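Local coordinates for CELL WALL surface anchor family protein (Streptococcus pneumoniae, PDB 2WW8) that serves as a pilus adhesin, probably attaching the bacterium to host cells through an elongated string of domains, at residues P817-Q822 against A841-T846; F740-K745 against L801-E806; L189-Y194 against L676-R681. All coordinates share one frame; numbering follows the deposited sequence.

Contact 1: P817-Q822 against A841-T846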
ATOM      1  N   PRO A 817       9.425  94.143  -3.479  1.00 17.02           N
ATOM      2  CA  PRO A 817       8.632  92.913  -3.384  1.00 16.77           C
ATOM      3  C   PRO A 817       7.221  93.122  -3.983  1.00 16.49           C
ATOM      4  O   PRO A 817       6.586  94.143  -3.724  1.00 15.58           O
ATOM      5  CB  PRO A 817       8.507  92.685  -1.867  1.00 17.19           C
ATOM      6  CG  PRO A 817       8.659  94.053  -1.243  1.00 18.41           C
ATOM      7  CD  PRO A 817       9.541  94.853  -2.183  1.00 17.47           C
ATOM      8  N   ILE A 818       6.744  92.190  -4.796  1.00 14.85           N
ATOM      9  CA  ILE A 818       5.406  92.307  -5.395  1.00 15.67           C
ATOM     10  C   ILE A 818       4.429  91.225  -4.896  1.00 16.21           C
ATOM     11  O   ILE A 818       3.382  91.539  -4.313  1.00 15.48           O
ATOM     12  CB  ILE A 818       5.454  92.302  -6.941  1.00 15.18           C
ATOM     13  CG1 ILE A 818       6.514  93.289  -7.446  1.00 15.62           C
ATOM     14  CG2 ILE A 818       4.058  92.632  -7.544  1.00 15.91           C
ATOM     15  CD1 ILE A 818       6.177  94.725  -7.068  1.00 12.61           C
ATOM     16  N   VAL A 819       4.799  89.961  -5.090  1.00 14.96           N
ATOM     17  CA  VAL A 819       3.900  88.856  -4.776  1.00 16.00           C
ATOM     18  C   VAL A 819       4.623  87.811  -3.932  1.00 16.93           C
ATOM     19  O   VAL A 819       5.813  87.522  -4.162  1.00 16.41           O
ATOM     20  CB  VAL A 819       3.420  88.092  -6.041  1.00 16.56           C
ATOM     21  CG1 VAL A 819       2.317  87.079  -5.661  1.00 16.36           C
ATOM     22  CG2 VAL A 819       2.905  89.028  -7.122  1.00 15.68           C
ATOM     23  N   ALA A 820       3.873  87.265  -2.973  1.00 17.00           N
ATOM     24  CA  ALA A 820       4.275  86.090  -2.194  1.00 18.45           C
ATOM     25  C   ALA A 820       3.381  84.917  -2.558  1.00 18.36           C
ATOM     26  O   ALA A 820       2.185  85.086  -2.836  1.00 17.62           O
ATOM     27  CB  ALA A 820       4.171  86.345  -0.691  1.00 17.35           C
ATOM     28  N   PHE A 821       3.967  83.725  -2.550  1.00 18.09           N
ATOM     29  CA  PHE A 821       3.140  82.515  -2.688  1.00 19.10           C
ATOM     30  C   PHE A 821       3.960  81.336  -2.181  1.00 19.81           C
ATOM     31  O   PHE A 821       5.153  81.501  -1.931  1.00 20.12           O
ATOM     32  CB  PHE A 821       2.695  82.277  -4.136  1.00 17.68           C
ATOM     33  CG  PHE A 821       3.836  82.099  -5.118  1.00 18.65           C
ATOM     34  CD1 PHE A 821       4.338  83.186  -5.831  1.00 15.49           C
ATOM     35  CD2 PHE A 821       4.422  80.847  -5.329  1.00 16.74           C
ATOM     36  CE1 PHE A 821       5.392  83.021  -6.745  1.00 14.47           C
ATOM     37  CE2 PHE A 821       5.462  80.671  -6.230  1.00 13.21           C
ATOM     38  CZ  PHE A 821       5.945  81.749  -6.949  1.00 17.42           C
ATOM     39  N   GLN A 822       3.307  80.181  -2.048  1.00 20.88           N
ATOM     40  CA  GLN A 822       3.909  78.923  -1.631  1.00 21.66           C
ATOM     41  C   GLN A 822       3.635  77.818  -2.648  1.00 21.90           C
ATOM     42  O   GLN A 822       2.570  77.772  -3.273  1.00 22.20           O
ATOM     43  CB  GLN A 822       3.274  78.483  -0.313  1.00 22.70           C
ATOM     44  CG  GLN A 822       4.063  78.848   0.903  1.00 25.66           C
ATOM     45  CD  GLN A 822       3.715  77.931   2.066  1.00 29.04           C
ATOM     46  OE1 GLN A 822       4.482  77.040   2.438  1.00 28.94           O
ATOM     47  NE2 GLN A 822       2.535  78.138   2.631  1.00 31.23           N
ATOM     48  N   ALA A 841       3.110  99.430  -8.147  1.00 18.12           N
ATOM     49  CA  ALA A 841       2.933  98.122  -8.781  1.00 17.27           C
ATOM     50  C   ALA A 841       1.754  97.470  -8.049  1.00 16.61           C
ATOM     51  O   ALA A 841       1.499  97.788  -6.876  1.00 14.82           O
ATOM     52  CB  ALA A 841       4.206  97.243  -8.674  1.00 15.46           C
ATOM     53  N   GLY A 842       1.020  96.563  -8.688  1.00 14.86           N
ATOM     54  CA  GLY A 842       0.021  95.825  -7.891  1.00 15.28           C
ATOM     55  C   GLY A 842      -0.105  94.421  -8.429  1.00 16.87           C
ATOM     56  O   GLY A 842       0.441  94.129  -9.526  1.00 16.79           O
ATOM     57  N   TYR A 843      -0.760  93.577  -7.628  1.00 15.13           N
ATOM     58  CA  TYR A 843      -1.076  92.203  -8.004  1.00 15.19           C
ATOM     59  C   TYR A 843      -2.598  92.173  -8.140  1.00 15.92           C
ATOM     60  O   TYR A 843      -3.298  92.779  -7.317  1.00 15.03           O
ATOM     61  CB  TYR A 843      -0.651  91.184  -6.927  1.00 13.38           C
ATOM     62  CG  TYR A 843      -1.319  89.828  -7.119  1.00 14.67           C
ATOM     63  CD1 TYR A 843      -0.890  88.954  -8.128  1.00 14.98           C
ATOM     64  CD2 TYR A 843      -2.382  89.424  -6.305  1.00 14.99           C
ATOM     65  CE1 TYR A 843      -1.482  87.717  -8.338  1.00 12.56           C
ATOM     66  CE2 TYR A 843      -3.007  88.184  -6.516  1.00 18.76           C
ATOM     67  CZ  TYR A 843      -2.540  87.325  -7.531  1.00 15.43           C
ATOM     68  OH  TYR A 843      -3.144  86.103  -7.727  1.00 15.23           O
ATOM     69  N   GLU A 844      -3.093  91.463  -9.154  1.00 17.18           N
ATOM     70  CA  GLU A 844      -4.538  91.233  -9.309  1.00 17.90           C
ATOM     71  C   GLU A 844      -4.708  89.828  -9.889  1.00 17.33           C
ATOM     72  O   GLU A 844      -3.855  89.280 -10.613  1.00 16.36           O
ATOM     73  CB  GLU A 844      -5.283  92.298 -10.160  1.00 17.86           C
ATOM     74  CG  GLU A 844      -5.074  93.830  -9.792  1.00 21.64           C
ATOM     75  CD  GLU A 844      -5.744  94.864 -10.749  1.00 25.77           C
ATOM     76  OE1 GLU A 844      -6.736  94.520 -11.455  1.00 24.48           O
ATOM     77  OE2 GLU A 844      -5.348  96.072 -10.755  1.00 20.15           O
ATOM     78  N   PHE A 845      -5.844  89.252  -9.529  1.00 16.69           N
ATOM     79  CA  PHE A 845      -6.206  87.902  -9.928  1.00 18.54           C
ATOM     80  C   PHE A 845      -7.540  88.031 -10.665  1.00 17.56           C
ATOM     81  O   PHE A 845      -8.559  88.291 -10.016  1.00 15.98           O
ATOM     82  CB  PHE A 845      -6.437  87.021  -8.711  1.00 18.90           C
ATOM     83  CG  PHE A 845      -6.696  85.587  -9.077  1.00 20.58           C
ATOM     84  CD1 PHE A 845      -5.791  84.890  -9.873  1.00 23.71           C
ATOM     85  CD2 PHE A 845      -7.821  84.920  -8.608  1.00 25.00           C
ATOM     86  CE1 PHE A 845      -6.011  83.563 -10.224  1.00 25.38           C
ATOM     87  CE2 PHE A 845      -8.053  83.567  -8.940  1.00 27.18           C
ATOM     88  CZ  PHE A 845      -7.149  82.893  -9.756  1.00 24.07           C
ATOM     89  N   THR A 846      -7.533  87.892 -11.992  1.00 16.42           N
ATOM     90  CA  THR A 846      -8.744  88.214 -12.759  1.00 15.54           C
ATOM     91  C   THR A 846      -8.954  87.211 -13.858  1.00 14.88           C
ATOM     92  O   THR A 846      -8.057  86.989 -14.678  1.00 13.02           O
ATOM     93  CB  THR A 846      -8.631  89.573 -13.477  1.00 15.87           C
ATOM     94  OG1 THR A 846      -8.439  90.571 -12.480  1.00 18.30           O
ATOM     95  CG2 THR A 846      -9.865  89.853 -14.360  1.00 14.57           C
TER
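Ile818 reaches across with its CD1 and lies over the methyl of Ala841, the two carbons 3.6 Å apart (Ile818 CD1 to Ala841 CB). With chi1 at -48°, CG1 sits beside the backbone N of Ile818 and opposite its carbonyl carbon, which carries the end of the chain to Ala841 although the CB itself does not point there. The small methyl of Ala841 lets the branched isoleucine come this close. One residue on, Val819 does point across, and its CG2 lies 3.9 Å from Tyr843 CD1, with Tyr843 CB at 4.2 Å. Valine and ring meet at a slant. The rest of the tyrosine extends beyond the contact, where its hydroxyl shares a hydrogen bond with His850, so the residue combines an apolar flank with a polar tip; Val831 also touches both Tyr843 and Val819.

Two successive residues of a strand normally face opposite sides. Here Ile818 and Val819 form a classic beta bulge opposite Leu801, so both can meet 841-846. The segment axes approach to 6.8 Å and run at 34° in roughly the same direction, without forming a ladder, because they belong to different sheets: 816-824 to an antiparallel one, 841-846 to the edge of a mixed one. Such face-to-face packing of two sheets through aliphatic and aromatic side chains is typical of the prealbumin-like (CNA_B) beta sandwich.

Contact 2: F740-K745 against L801-E806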
ATOM      1  N   PHE A 740       2.579  84.987 -14.549  1.00 16.35           N
ATOM      2  CA  PHE A 740       2.037  86.324 -14.279  1.00 15.63           C
ATOM      3  C   PHE A 740       2.152  87.091 -15.605  1.00 16.35           C
ATOM      4  O   PHE A 740       3.062  86.841 -16.422  1.00 15.75           O
ATOM      5  CB  PHE A 740       2.865  87.067 -13.224  1.00 15.93           C
ATOM      6  CG  PHE A 740       2.945  86.397 -11.867  1.00 16.20           C
ATOM      7  CD1 PHE A 740       3.925  85.452 -11.570  1.00 15.86           C
ATOM      8  CD2 PHE A 740       2.077  86.757 -10.854  1.00 14.78           C
ATOM      9  CE1 PHE A 740       4.003  84.849 -10.302  1.00 15.89           C
ATOM     10  CE2 PHE A 740       2.160  86.158  -9.585  1.00 14.49           C
ATOM     11  CZ  PHE A 740       3.134  85.211  -9.297  1.00 15.95           C
ATOM     12  N   ILE A 741       1.207  88.000 -15.837  1.00 15.27           N
ATOM     13  CA  ILE A 741       1.266  88.870 -16.994  1.00 14.19           C
ATOM     14  C   ILE A 741       1.462  90.286 -16.458  1.00 15.08           C
ATOM     15  O   ILE A 741       0.627  90.801 -15.680  1.00 13.10           O
ATOM     16  CB  ILE A 741       0.018  88.787 -17.865  1.00 14.97           C
ATOM     17  CG1 ILE A 741      -0.194  87.354 -18.359  1.00 17.22           C
ATOM     18  CG2 ILE A 741       0.161  89.740 -19.078  1.00 12.78           C
ATOM     19  CD1 ILE A 741      -1.483  86.746 -17.939  1.00 22.31           C
ATOM     20  N   LYS A 742       2.588  90.890 -16.856  1.00 16.14           N
ATOM     21  CA  LYS A 742       2.865  92.295 -16.533  1.00 14.84           C
ATOM     22  C   LYS A 742       2.020  93.193 -17.447  1.00 15.66           C
ATOM     23  O   LYS A 742       2.087  93.053 -18.676  1.00 14.93           O
ATOM     24  CB  LYS A 742       4.339  92.639 -16.775  1.00 15.49           C
ATOM     25  CG  LYS A 742       4.660  94.092 -16.291  1.00 11.45           C
ATOM     26  CD  LYS A 742       4.739  94.099 -14.748  1.00 12.04           C
ATOM     27  CE  LYS A 742       5.153  95.457 -14.164  1.00 16.90           C
ATOM     28  NZ  LYS A 742       4.257  96.527 -14.682  1.00 15.19           N
ATOM     29  N   VAL A 743       1.243  94.112 -16.875  1.00 15.31           N
ATOM     30  CA  VAL A 743       0.344  94.941 -17.680  1.00 13.64           C
ATOM     31  C   VAL A 743       0.287  96.400 -17.227  1.00 15.00           C
ATOM     32  O   VAL A 743       0.608  96.743 -16.080  1.00 12.99           O
ATOM     33  CB  VAL A 743      -1.144  94.414 -17.693  1.00 15.53           C
ATOM     34  CG1 VAL A 743      -1.216  92.960 -18.158  1.00 13.90           C
ATOM     35  CG2 VAL A 743      -1.814  94.608 -16.308  1.00 15.03           C
ATOM     36  N   ASN A 744      -0.180  97.237 -18.151  1.00 14.47           N
ATOM     37  CA  ASN A 744      -0.633  98.565 -17.825  1.00 15.55           C
ATOM     38  C   ASN A 744      -1.837  98.496 -16.851  1.00 16.18           C
ATOM     39  O   ASN A 744      -2.809  97.794 -17.157  1.00 13.27           O
ATOM     40  CB  ASN A 744      -1.017  99.240 -19.148  1.00 15.53           C
ATOM     41  CG  ASN A 744      -1.396 100.697 -18.969  1.00 16.85           C
ATOM     42  OD1 ASN A 744      -2.161 101.069 -18.090  1.00 23.12           O
ATOM     43  ND2 ASN A 744      -0.842 101.532 -19.815  1.00 17.57           N
ATOM     44  N   LYS A 745      -1.767  99.246 -15.744  1.00 16.30           N
ATOM     45  CA  LYS A 745      -2.801  99.309 -14.691  1.00 19.57           C
ATOM     46  C   LYS A 745      -4.140  99.727 -15.312  1.00 19.99           C
ATOM     47  O   LYS A 745      -5.145  99.118 -15.036  1.00 21.07           O
ATOM     48  CB  LYS A 745      -2.456 100.381 -13.629  1.00 19.33           C
ATOM     49  CG  LYS A 745      -3.406 100.388 -12.442  1.00 23.06           C
ATOM     50  CD  LYS A 745      -3.212 101.620 -11.577  1.00 34.40           C
ATOM     51  CE  LYS A 745      -3.979 101.586 -10.219  1.00 35.79           C
ATOM     52  NZ  LYS A 745      -4.076 100.185  -9.706  1.00 30.65           N
ATOM     53  N   LEU A 801       8.307  87.256  -5.445  1.00 18.16           N
ATOM     54  CA  LEU A 801       8.654  87.802  -6.759  1.00 19.07           C
ATOM     55  C   LEU A 801       8.939  89.311  -6.599  1.00 19.00           C
ATOM     56  O   LEU A 801       8.142  90.048  -6.001  1.00 20.40           O
ATOM     57  CB  LEU A 801       7.561  87.512  -7.794  1.00 18.09           C
ATOM     58  CG  LEU A 801       7.735  88.231  -9.137  1.00 16.61           C
ATOM     59  CD1 LEU A 801       8.759  87.612 -10.076  1.00 16.32           C
ATOM     60  CD2 LEU A 801       6.393  88.226  -9.801  1.00 16.95           C
ATOM     61  N   PHE A 802      10.100  89.754  -7.079  1.00 18.54           N
ATOM     62  CA  PHE A 802      10.493  91.156  -6.953  1.00 19.05           C
ATOM     63  C   PHE A 802      10.482  91.753  -8.341  1.00 18.20           C
ATOM     64  O   PHE A 802      10.945  91.104  -9.295  1.00 17.56           O
ATOM     65  CB  PHE A 802      11.914  91.332  -6.378  1.00 19.91           C
ATOM     66  CG  PHE A 802      12.020  91.137  -4.891  1.00 20.52           C
ATOM     67  CD1 PHE A 802      11.858  89.869  -4.316  1.00 21.78           C
ATOM     68  CD2 PHE A 802      12.308  92.207  -4.058  1.00 21.45           C
ATOM     69  CE1 PHE A 802      11.960  89.663  -2.911  1.00 21.33           C
ATOM     70  CE2 PHE A 802      12.425  92.024  -2.641  1.00 25.17           C
ATOM     71  CZ  PHE A 802      12.239  90.748  -2.057  1.00 20.96           C
ATOM     72  N   GLU A 803       9.975  92.990  -8.422  1.00 17.78           N
ATOM     73  CA  GLU A 803      10.170  93.805  -9.627  1.00 17.40           C
ATOM     74  C   GLU A 803      11.508  94.529  -9.584  1.00 17.18           C
ATOM     75  O   GLU A 803      11.727  95.401  -8.734  1.00 18.42           O
ATOM     76  CB  GLU A 803       9.032  94.820  -9.813  1.00 17.35           C
ATOM     77  CG  GLU A 803       9.181  95.761 -11.006  1.00 15.61           C
ATOM     78  CD  GLU A 803       7.843  96.234 -11.544  1.00 20.78           C
ATOM     79  OE1 GLU A 803       6.780  95.875 -10.975  1.00 25.40           O
ATOM     80  OE2 GLU A 803       7.859  96.966 -12.554  1.00 19.85           O
ATOM     81  N   ASN A 804      12.429  94.205 -10.486  1.00 17.00           N
ATOM     82  CA  ASN A 804      13.722  94.911 -10.373  1.00 17.00           C
ATOM     83  C   ASN A 804      13.591  96.289 -11.022  1.00 17.32           C
ATOM     84  O   ASN A 804      14.085  97.278 -10.470  1.00 16.31           O
ATOM     85  CB  ASN A 804      14.894  94.119 -10.968  1.00 16.51           C
ATOM     86  CG  ASN A 804      15.047  92.740 -10.330  1.00 19.57           C
ATOM     87  OD1 ASN A 804      14.762  91.712 -10.950  1.00 22.79           O
ATOM     88  ND2 ASN A 804      15.490  92.716  -9.072  1.00 20.64           N
ATOM     89  N   SER A 805      12.919  96.343 -12.175  1.00 16.14           N
ATOM     90  CA  SER A 805      12.730  97.610 -12.864  1.00 16.97           C
ATOM     91  C   SER A 805      11.447  97.622 -13.712  1.00 18.06           C
ATOM     92  O   SER A 805      11.100  96.640 -14.368  1.00 18.47           O
ATOM     93  CB  SER A 805      13.960  97.947 -13.708  1.00 17.56           C
ATOM     94  OG  SER A 805      14.037  97.171 -14.887  1.00 17.73           O
ATOM     95  N   GLU A 806      10.716  98.727 -13.643  1.00 17.03           N
ATOM     96  CA  GLU A 806       9.516  98.973 -14.432  1.00 17.42           C
ATOM     97  C   GLU A 806       9.892  99.095 -15.918  1.00 16.16           C
ATOM     98  O   GLU A 806      11.036  99.369 -16.265  1.00 16.58           O
ATOM     99  CB  GLU A 806       8.886 100.287 -13.954  1.00 16.44           C
ATOM    100  CG  GLU A 806       9.538 101.533 -14.579  1.00 18.48           C
ATOM    101  CD  GLU A 806      10.874 101.964 -13.949  1.00 22.99           C
ATOM    102  OE1 GLU A 806      11.288 101.446 -12.871  1.00 24.92           O
ATOM    103  OE2 GLU A 806      11.514 102.856 -14.548  1.00 19.55           O
TER
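Bends at chi2 (75°) and chi4 (54°) fold the otherwise trans chain of Lys742, bringing its CE against the carboxylate of Glu803, whose own side chain runs out extended with CG opposite the backbone N. The two chains cross at about a right angle, and CE stands out of the carboxylate plane, nearly equidistant from the oxygens, 3.5 Å from Glu803 OE2 and 3.6 Å from Glu803 OE1. The nitrogen is a little farther: Lys742 NZ is 4.2 Å from Glu803 OE2. This is not a salt bridge, because NZ is bonded covalently to CG of Asn854 and is thus the nitrogen of an isopeptide amide. Lysine suits the place by being long enough to reach an asparagine on strand 849-854, and the buried glutamate fits the acidic residue that accompanies such Lys-Asn links in Gram-positive pilins, where it is thought to promote their formation.

Two residues earlier on each strand, the contact is wholly apolar. Leu801 sends CD2 over one face of the Phe740 ring in a CH-pi contact, 4.2 Å from the ring centroid and 14° off the normal. The nearest ring atom is Phe740 CD1, 4.1 Å from Leu801 CD2, so the methyl is offset toward that rim. A flat aromatic facing a branched aliphatic spans the gap between Phe740 CA and Leu801 CA, 10.1 Å apart.

Strand 736-744 lies in the mixed sheet between 788-794 and 849-854, while 797-805 lies in the opposing antiparallel sheet between 755-761 and 816-824. Ile852, touching Phe740, Lys742 and Leu801, and Phe756, touching Lys742 and Leu801, extend the buried interior on both sheets.

Contact 3: L189-Y194 against L676-R681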
ATOM      1  N   LEU A 189      -6.839  -4.118  -7.004  1.00 13.09           N
ATOM      2  CA  LEU A 189      -6.258  -3.163  -7.907  1.00 13.56           C
ATOM      3  C   LEU A 189      -6.004  -1.904  -7.083  1.00 14.16           C
ATOM      4  O   LEU A 189      -6.560  -1.768  -5.968  1.00 14.48           O
ATOM      5  CB  LEU A 189      -7.099  -2.911  -9.190  1.00 13.35           C
ATOM      6  CG  LEU A 189      -8.571  -2.508  -9.011  1.00 16.56           C
ATOM      7  CD1 LEU A 189      -8.622  -1.051  -8.519  1.00 18.50           C
ATOM      8  CD2 LEU A 189      -9.407  -2.620 -10.298  1.00 18.81           C
ATOM      9  N   SER A 190      -5.151  -1.018  -7.616  1.00 15.34           N
ATOM     10  CA  SER A 190      -4.796   0.193  -6.863  1.00 15.43           C
ATOM     11  C   SER A 190      -4.335   1.282  -7.788  1.00 16.44           C
ATOM     12  O   SER A 190      -3.747   1.013  -8.821  1.00 18.50           O
ATOM     13  CB  SER A 190      -3.766  -0.076  -5.751  1.00 13.98           C
ATOM     14  OG  SER A 190      -2.443  -0.183  -6.280  1.00 16.46           O
ATOM     15  N   LYS A 191      -4.595   2.522  -7.402  1.00 14.70           N
ATOM     16  CA  LYS A 191      -4.142   3.702  -8.122  1.00 14.67           C
ATOM     17  C   LYS A 191      -3.892   4.826  -7.134  1.00 14.47           C
ATOM     18  O   LYS A 191      -4.726   5.097  -6.240  1.00 15.78           O
ATOM     19  CB  LYS A 191      -5.192   4.156  -9.120  1.00 14.45           C
ATOM     20  CG  LYS A 191      -4.612   5.309  -9.992  1.00 14.68           C
ATOM     21  CD  LYS A 191      -5.438   5.509 -11.257  1.00 16.22           C
ATOM     22  CE  LYS A 191      -4.927   6.771 -11.920  1.00 14.92           C
ATOM     23  NZ  LYS A 191      -5.919   7.174 -12.938  1.00 17.55           N
ATOM     24  N   ARG A 192      -2.740   5.486  -7.228  1.00 14.19           N
ATOM     25  CA  ARG A 192      -2.461   6.605  -6.311  1.00 14.77           C
ATOM     26  C   ARG A 192      -1.388   7.520  -6.890  1.00 15.98           C
ATOM     27  O   ARG A 192      -0.656   7.138  -7.792  1.00 16.81           O
ATOM     28  CB  ARG A 192      -2.009   6.078  -4.928  1.00 14.07           C
ATOM     29  CG  ARG A 192      -0.673   5.318  -4.961  1.00 13.45           C
ATOM     30  CD  ARG A 192      -0.085   5.204  -3.579  1.00 13.56           C
ATOM     31  NE  ARG A 192       1.136   4.381  -3.661  1.00 18.11           N
ATOM     32  CZ  ARG A 192       2.110   4.365  -2.760  1.00 18.96           C
ATOM     33  NH1 ARG A 192       1.966   5.107  -1.671  1.00 18.90           N
ATOM     34  NH2 ARG A 192       3.208   3.613  -2.919  1.00 16.31           N
ATOM     35  N   ILE A 193      -1.284   8.721  -6.349  1.00 16.47           N
ATOM     36  CA  ILE A 193      -0.075   9.520  -6.517  1.00 15.54           C
ATOM     37  C   ILE A 193       0.855   8.887  -5.473  1.00 15.93           C
ATOM     38  O   ILE A 193       0.482   8.790  -4.296  1.00 15.66           O
ATOM     39  CB  ILE A 193      -0.358  11.035  -6.245  1.00 15.71           C
ATOM     40  CG1 ILE A 193      -1.246  11.650  -7.343  1.00 15.59           C
ATOM     41  CG2 ILE A 193       0.968  11.837  -6.173  1.00 18.67           C
ATOM     42  CD1 ILE A 193      -2.003  12.875  -6.861  1.00 15.94           C
ATOM     43  N   TYR A 194       2.033   8.400  -5.884  1.00 16.19           N
ATOM     44  CA  TYR A 194       2.964   7.819  -4.896  1.00 16.78           C
ATOM     45  C   TYR A 194       4.164   8.716  -4.573  1.00 17.67           C
ATOM     46  O   TYR A 194       4.959   8.445  -3.659  1.00 18.38           O
ATOM     47  CB  TYR A 194       3.475   6.445  -5.327  1.00 16.55           C
ATOM     48  CG  TYR A 194       4.495   6.501  -6.455  1.00 14.34           C
ATOM     49  CD1 TYR A 194       4.116   6.763  -7.762  1.00 15.30           C
ATOM     50  CD2 TYR A 194       5.841   6.283  -6.181  1.00 16.46           C
ATOM     51  CE1 TYR A 194       5.051   6.798  -8.783  1.00 14.16           C
ATOM     52  CE2 TYR A 194       6.797   6.327  -7.151  1.00 17.72           C
ATOM     53  CZ  TYR A 194       6.393   6.569  -8.444  1.00 21.12           C
ATOM     54  OH  TYR A 194       7.360   6.587  -9.403  1.00 16.16           O
ATOM     55  N   LEU A 676       2.590  -0.421 -12.484  1.00 15.57           N
ATOM     56  CA  LEU A 676       2.889   0.507 -13.550  1.00 15.74           C
ATOM     57  C   LEU A 676       3.169   1.870 -12.894  1.00 16.83           C
ATOM     58  O   LEU A 676       2.422   2.299 -12.014  1.00 15.97           O
ATOM     59  CB  LEU A 676       1.691   0.661 -14.480  1.00 14.86           C
ATOM     60  CG  LEU A 676       1.734   1.840 -15.465  1.00 15.34           C
ATOM     61  CD1 LEU A 676       2.727   1.630 -16.592  1.00 15.44           C
ATOM     62  CD2 LEU A 676       0.359   2.106 -16.104  1.00 13.61           C
ATOM     63  N   THR A 677       4.249   2.554 -13.271  1.00 15.87           N
ATOM     64  CA  THR A 677       4.398   3.945 -12.798  1.00 16.43           C
ATOM     65  C   THR A 677       4.613   4.878 -13.987  1.00 15.50           C
ATOM     66  O   THR A 677       5.073   4.403 -15.035  1.00 15.61           O
ATOM     67  CB  THR A 677       5.545   4.166 -11.801  1.00 14.91           C
ATOM     68  OG1 THR A 677       6.781   3.952 -12.478  1.00 17.71           O
ATOM     69  CG2 THR A 677       5.473   3.303 -10.538  1.00 15.94           C
ATOM     70  N   TYR A 678       4.253   6.167 -13.856  1.00 14.44           N
ATOM     71  CA  TYR A 678       4.512   7.134 -14.890  1.00 15.01           C
ATOM     72  C   TYR A 678       4.340   8.506 -14.213  1.00 15.29           C
ATOM     73  O   TYR A 678       3.894   8.612 -13.082  1.00 15.81           O
ATOM     74  CB  TYR A 678       3.609   6.964 -16.143  1.00 14.81           C
ATOM     75  CG  TYR A 678       2.120   7.021 -15.828  1.00 20.11           C
ATOM     76  CD1 TYR A 678       1.396   5.855 -15.473  1.00 16.63           C
ATOM     77  CD2 TYR A 678       1.444   8.244 -15.804  1.00 16.61           C
ATOM     78  CE1 TYR A 678       0.029   5.922 -15.156  1.00 17.29           C
ATOM     79  CE2 TYR A 678       0.067   8.319 -15.513  1.00 16.17           C
ATOM     80  CZ  TYR A 678      -0.628   7.167 -15.179  1.00 18.92           C
ATOM     81  OH  TYR A 678      -1.985   7.268 -14.896  1.00 13.30           O
ATOM     82  N   ASN A 679       4.681   9.570 -14.927  1.00 14.46           N
ATOM     83  CA  ASN A 679       4.663  10.899 -14.355  1.00 15.84           C
ATOM     84  C   ASN A 679       3.663  11.733 -15.115  1.00 15.01           C
ATOM     85  O   ASN A 679       3.499  11.512 -16.319  1.00 14.26           O
ATOM     86  CB  ASN A 679       6.065  11.516 -14.432  1.00 14.82           C
ATOM     87  CG  ASN A 679       7.056  10.779 -13.536  1.00 18.23           C
ATOM     88  OD1 ASN A 679       6.776  10.469 -12.362  1.00 17.68           O
ATOM     89  ND2 ASN A 679       8.231  10.496 -14.078  1.00 16.88           N
ATOM     90  N   VAL A 680       2.994  12.636 -14.385  1.00 14.45           N
ATOM     91  CA  VAL A 680       2.073  13.611 -14.984  1.00 14.56           C
ATOM     92  C   VAL A 680       2.358  15.003 -14.452  1.00 14.81           C
ATOM     93  O   VAL A 680       3.015  15.190 -13.427  1.00 14.37           O
ATOM     94  CB  VAL A 680       0.577  13.309 -14.750  1.00 15.90           C
ATOM     95  CG1 VAL A 680       0.224  11.855 -15.208  1.00 13.22           C
ATOM     96  CG2 VAL A 680       0.253  13.526 -13.249  1.00 16.12           C
ATOM     97  N   ARG A 681       1.791  15.955 -15.179  1.00 14.66           N
ATOM     98  CA  ARG A 681       1.868  17.344 -14.849  1.00 15.49           C
ATOM     99  C   ARG A 681       0.496  17.981 -15.118  1.00 16.60           C
ATOM    100  O   ARG A 681      -0.125  17.788 -16.192  1.00 16.35           O
ATOM    101  CB  ARG A 681       2.933  17.994 -15.747  1.00 14.33           C
ATOM    102  CG  ARG A 681       3.242  19.464 -15.359  1.00 16.11           C
ATOM    103  CD  ARG A 681       4.265  20.072 -16.318  1.00 16.11           C
ATOM    104  NE  ARG A 681       4.566  21.438 -15.898  1.00 19.80           N
ATOM    105  CZ  ARG A 681       4.008  22.520 -16.428  1.00 20.12           C
ATOM    106  NH1 ARG A 681       3.108  22.405 -17.402  1.00 18.91           N
ATOM    107  NH2 ARG A 681       4.340  23.728 -15.979  1.00 23.35           N
TER
HETATM  108  O   HOH W   1       7.181   7.653 -11.774  1.00 18.89           O
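Thr677 meets the outer part of the Tyr194 side chain, its CB 3.9 Å from Tyr194 OH and its CG2 3.9 Å from Tyr194 CE1. The methyl comes at the ring obliquely, and the two side chains cross at about a right angle. Tyr194 takes the crowded position at chi1 (74°), its CG between backbone N and carbonyl carbon, and so its ring leans across to 676-681. Threonine suits the spot because its methyl packs on the tyrosine while its OG1 hydrogen-bonds with the hydroxyl of Thr622.

Tyr678, next in line, has its CB pointing away, but its far end comes back to Lys191: the hydroxyl oxygen of Tyr678 is 4.2 Å from Lys191 CE, a loose contact, and hydrogen-bonds instead with Asp600. Lys191 is itself tied through NZ to CG of Asn695, an isopeptide link of the kind found in the Ig-like domains of Gram-positive pilins, and NZ also hydrogen-bonds with the Thr698 hydroxyl. Neither strand pairs with the other; 187-196 and 673-682 each pair antiparallel with 203-218, and the nearest CA atoms, Tyr194 and Thr677, stand 8.9 Å apart.

Asn679 joins in through a water. Its OD1 accepts a hydrogen bond of 2.9 Å from that water, which is also hydrogen-bonded, at 2.6 Å, to Tyr194 OH, in the plane of the ring at its edge. Asn197 adds a weak hydrogen bond to Asn679 OD1.

Contacts 1 and 2 belong to one domain near the C-terminal end of the chain, their centres about 9 Å apart. They join the same two sheets and share a ladder: strands 797-805 and 816-824 are neighbours, and the backbone of Leu801 probably hydrogen-bonds to both Ile818 and Val819. Contact 3 lies about 83 and 87 Å from them, centre to centre, in a separate part of the elongated molecule. Along the chain it closes before contact 2 opens, and contact 2 closes before contact 1 opens. Between the strands of contact 3 runs the portion with the magnesium site of Ser234, Ser236 and Asp387. Isopeptide links at contacts 2 and 3 probably stiffen both domains.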